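Local structure of dihydroneopterin triphosphate diphosphatase (Escherichia coli O157:H7, 5U7H) at residues 25-30 and 116-121. The protein probably hydrolyses dihydroneopterin triphosphate to the monophosphate and pyrophosphate in folate biosynthesis, and can also split nucleoside triphosphates, dATP above all. Residues are numbered along the deposited sequence; the frame is centred on the assembly and turned at random.
Sequences LMLQRR and TEHLAY. With NI (nickel (II) ion), chain E; NI (nickel (II) ion), chain F.
Leu27 and His118 both turn CG away from the carbonyl carbon (chi1 -48° and -68°), which helps lay the imidazole at about a right angle to the leucine side chain: Leu27 CB sits over one ring face, 3.5 Å from the His118 centroid, a CH-pi contact. This is the outer edge of the Nudix-fold sheet, where strand 118-125 runs antiparallel to strand 23-29. Two backbone hydrogen bonds join the segments, Gln28 N to Ala120 O at 3.0 Å and Leu119 N to Gln28 O at 2.8 Å, the latter almost straight at 170°. Next along, Leu27 and Tyr121 form an antiparallel non-hydrogen-bonded pair, Leu27 CD2 packing on Tyr121 CB. The extended Glu117 bridges two nickel ions: OE1 binds the chain F nickel at 2.1 Å, shared with Thr40 O, and OE2 the chain E nickel at 2.0 Å, shared with Glu56 and Glu60; magnesium is the expected natural cofactor. Arg29, a probable substrate-binding residue, runs alongside Glu117. Gln37 OE1 hydrogen-bonds both Arg29 NH1 and His118 NE2. Arg29 NH1 also donates, at 3.0 Å, to water 1, a ligand of the chain F nickel. Nearby, water 2 accepts from Arg30 N at 2.8 Å and donates to Glu117 O.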
loop_
_atom_site.group_PDB
_atom_site.type_symbol
_atom_site.label_atom_id
_atom_site.label_comp_id
_atom_site.label_asym_id
_atom_site.label_seq_id
_atom_site.Cartn_x
_atom_site.Cartn_y
_atom_site.Cartn_z
ATOM N N LEU A 25 2.316 -5.828 7.401
ATOM C CA LEU A 25 3.169 -4.681 7.639
ATOM C C LEU A 25 2.343 -3.413 7.471
ATOM O O LEU A 25 1.800 -3.168 6.390
ATOM C CB LEU A 25 4.345 -4.699 6.673
ATOM C CG LEU A 25 5.212 -3.449 6.699
ATOM C CD1 LEU A 25 5.891 -3.290 8.061
ATOM C CD2 LEU A 25 6.223 -3.496 5.549
ATOM N N MET A 26 2.239 -2.623 8.533
ATOM C CA MET A 26 1.444 -1.401 8.532
ATOM C C MET A 26 2.336 -0.200 8.807
ATOM O O MET A 26 3.193 -0.244 9.698
ATOM C CB MET A 26 0.323 -1.485 9.563
ATOM C CG MET A 26 -0.716 -2.548 9.204
ATOM S SD MET A 26 -1.509 -2.242 7.602
ATOM C CE MET A 26 -2.784 -1.096 8.104
ATOM N N LEU A 27 2.117 0.872 8.040
ATOM C CA LEU A 27 2.983 2.040 8.033
ATOM C C LEU A 27 2.164 3.278 8.367
ATOM O O LEU A 27 1.036 3.423 7.894
ATOM C CB LEU A 27 3.666 2.203 6.670
ATOM C CG LEU A 27 4.331 0.960 6.067
ATOM C CD1 LEU A 27 4.592 1.155 4.580
ATOM C CD2 LEU A 27 5.627 0.673 6.780
ATOM N N GLN A 28 2.741 4.168 9.168
ATOM C CA GLN A 28 2.038 5.321 9.719
ATOM C C GLN A 28 2.321 6.563 8.877
ATOM O O GLN A 28 3.461 7.028 8.814
ATOM C CB GLN A 28 2.459 5.556 11.170
ATOM C CG GLN A 28 1.792 6.775 11.801
ATOM C CD GLN A 28 2.311 7.059 13.199
ATOM O OE1 GLN A 28 3.466 6.779 13.517
ATOM N NE2 GLN A 28 1.457 7.621 14.037
ATOM N N ARG A 29 1.283 7.108 8.246
ATOM C CA ARG A 29 1.480 8.227 7.335
ATOM C C ARG A 29 1.988 9.470 8.072
ATOM O O ARG A 29 1.758 9.657 9.272
ATOM C CB ARG A 29 0.175 8.544 6.596
ATOM C CG ARG A 29 -0.187 7.528 5.525
ATOM C CD ARG A 29 -1.248 8.094 4.596
ATOM N NE ARG A 29 -0.714 9.158 3.756
ATOM C CZ ARG A 29 0.080 8.949 2.709
ATOM N NH1 ARG A 29 0.432 7.709 2.370
ATOM N NH2 ARG A 29 0.519 9.975 1.992
ATOM N N ARG A 30 2.706 10.321 7.335
ATOM C CA ARG A 30 3.240 11.555 7.897
ATOM C C ARG A 30 2.313 12.746 7.687
ATOM O O ARG A 30 2.333 13.677 8.496
ATOM C CB ARG A 30 4.631 11.842 7.307
ATOM C CG ARG A 30 4.616 12.333 5.870
ATOM C CD ARG A 30 5.911 12.055 5.105
ATOM N NE ARG A 30 7.116 12.247 5.908
ATOM C CZ ARG A 30 8.335 11.891 5.510
ATOM N NH1 ARG A 30 8.506 11.333 4.314
ATOM N NH2 ARG A 30 9.384 12.092 6.303
ATOM N N THR A 116 10.832 5.523 4.455
ATOM C CA THR A 116 11.118 6.903 4.081
ATOM C C THR A 116 9.897 7.817 4.044
ATOM O O THR A 116 10.025 8.999 4.369
ATOM C CB THR A 116 11.804 6.952 2.709
ATOM O OG1 THR A 116 10.941 6.375 1.719
ATOM C CG2 THR A 116 13.106 6.176 2.746
ATOM N N GLU A 117 8.725 7.310 3.667
ATOM C CA GLU A 117 7.510 8.109 3.525
ATOM C C GLU A 117 6.650 8.119 4.790
ATOM O O GLU A 117 5.599 8.772 4.804
ATOM C CB GLU A 117 6.701 7.575 2.327
ATOM C CG GLU A 117 5.471 8.386 1.845
ATOM C CD GLU A 117 4.784 7.713 0.643
ATOM O OE1 GLU A 117 3.640 7.162 0.786
ATOM O OE2 GLU A 117 5.419 7.729 -0.446
ATOM N N HIS A 118 7.066 7.437 5.855
ATOM C CA HIS A 118 6.189 7.200 6.990
ATOM C C HIS A 118 6.905 7.548 8.292
ATOM O O HIS A 118 8.106 7.804 8.316
ATOM C CB HIS A 118 5.692 5.739 7.000
ATOM C CG HIS A 118 4.764 5.417 5.863
ATOM N ND1 HIS A 118 5.217 5.083 4.603
ATOM C CD2 HIS A 118 3.412 5.423 5.786
ATOM C CE1 HIS A 118 4.184 4.879 3.801
ATOM N NE2 HIS A 118 3.077 5.071 4.494
ATOM N N LEU A 119 6.143 7.561 9.381
ATOM C CA LEU A 119 6.670 7.880 10.700
ATOM C C LEU A 119 7.094 6.657 11.506
ATOM O O LEU A 119 7.906 6.795 12.428
ATOM C CB LEU A 119 5.623 8.662 11.500
ATOM C CG LEU A 119 5.138 9.993 10.904
ATOM C CD1 LEU A 119 4.009 10.556 11.749
ATOM C CD2 LEU A 119 6.249 11.006 10.783
ATOM N N ALA A 120 6.569 5.477 11.186
ATOM C CA ALA A 120 6.754 4.278 11.999
ATOM C C ALA A 120 6.119 3.107 11.255
ATOM O O ALA A 120 5.311 3.300 10.341
ATOM C CB ALA A 120 6.126 4.430 13.382
ATOM N N TYR A 121 6.474 1.889 11.678
ATOM C CA TYR A 121 5.906 0.669 11.112
ATOM C C TYR A 121 5.584 -0.314 12.230
ATOM O O TYR A 121 6.221 -0.304 13.286
ATOM C CB TYR A 121 6.851 0.024 10.091
ATOM C CG TYR A 121 8.040 -0.704 10.689
ATOM C CD1 TYR A 121 7.978 -2.062 10.974
ATOM C CD2 TYR A 121 9.227 -0.036 10.945
ATOM C CE1 TYR A 121 9.058 -2.724 11.506
ATOM C CE2 TYR A 121 10.312 -0.687 11.481
ATOM C CZ TYR A 121 10.225 -2.033 11.756
ATOM O OH TYR A 121 11.310 -2.690 12.291
HETATM NI NI NI E . 5.385 6.563 -2.109
HETATM NI NI NI F . 2.809 5.823 -0.655
HETATM O O HOH W 1 0.993 6.563 -0.359
HETATM O O HOH W 2 2.881 9.620 4.620
HETATM O O HOH W 3 5.935 7.978 -3.487
HETATM O O HOH W 4 7.473 6.334 -2.213
HETATM O O HOH W 5 2.219 4.526 0.804
#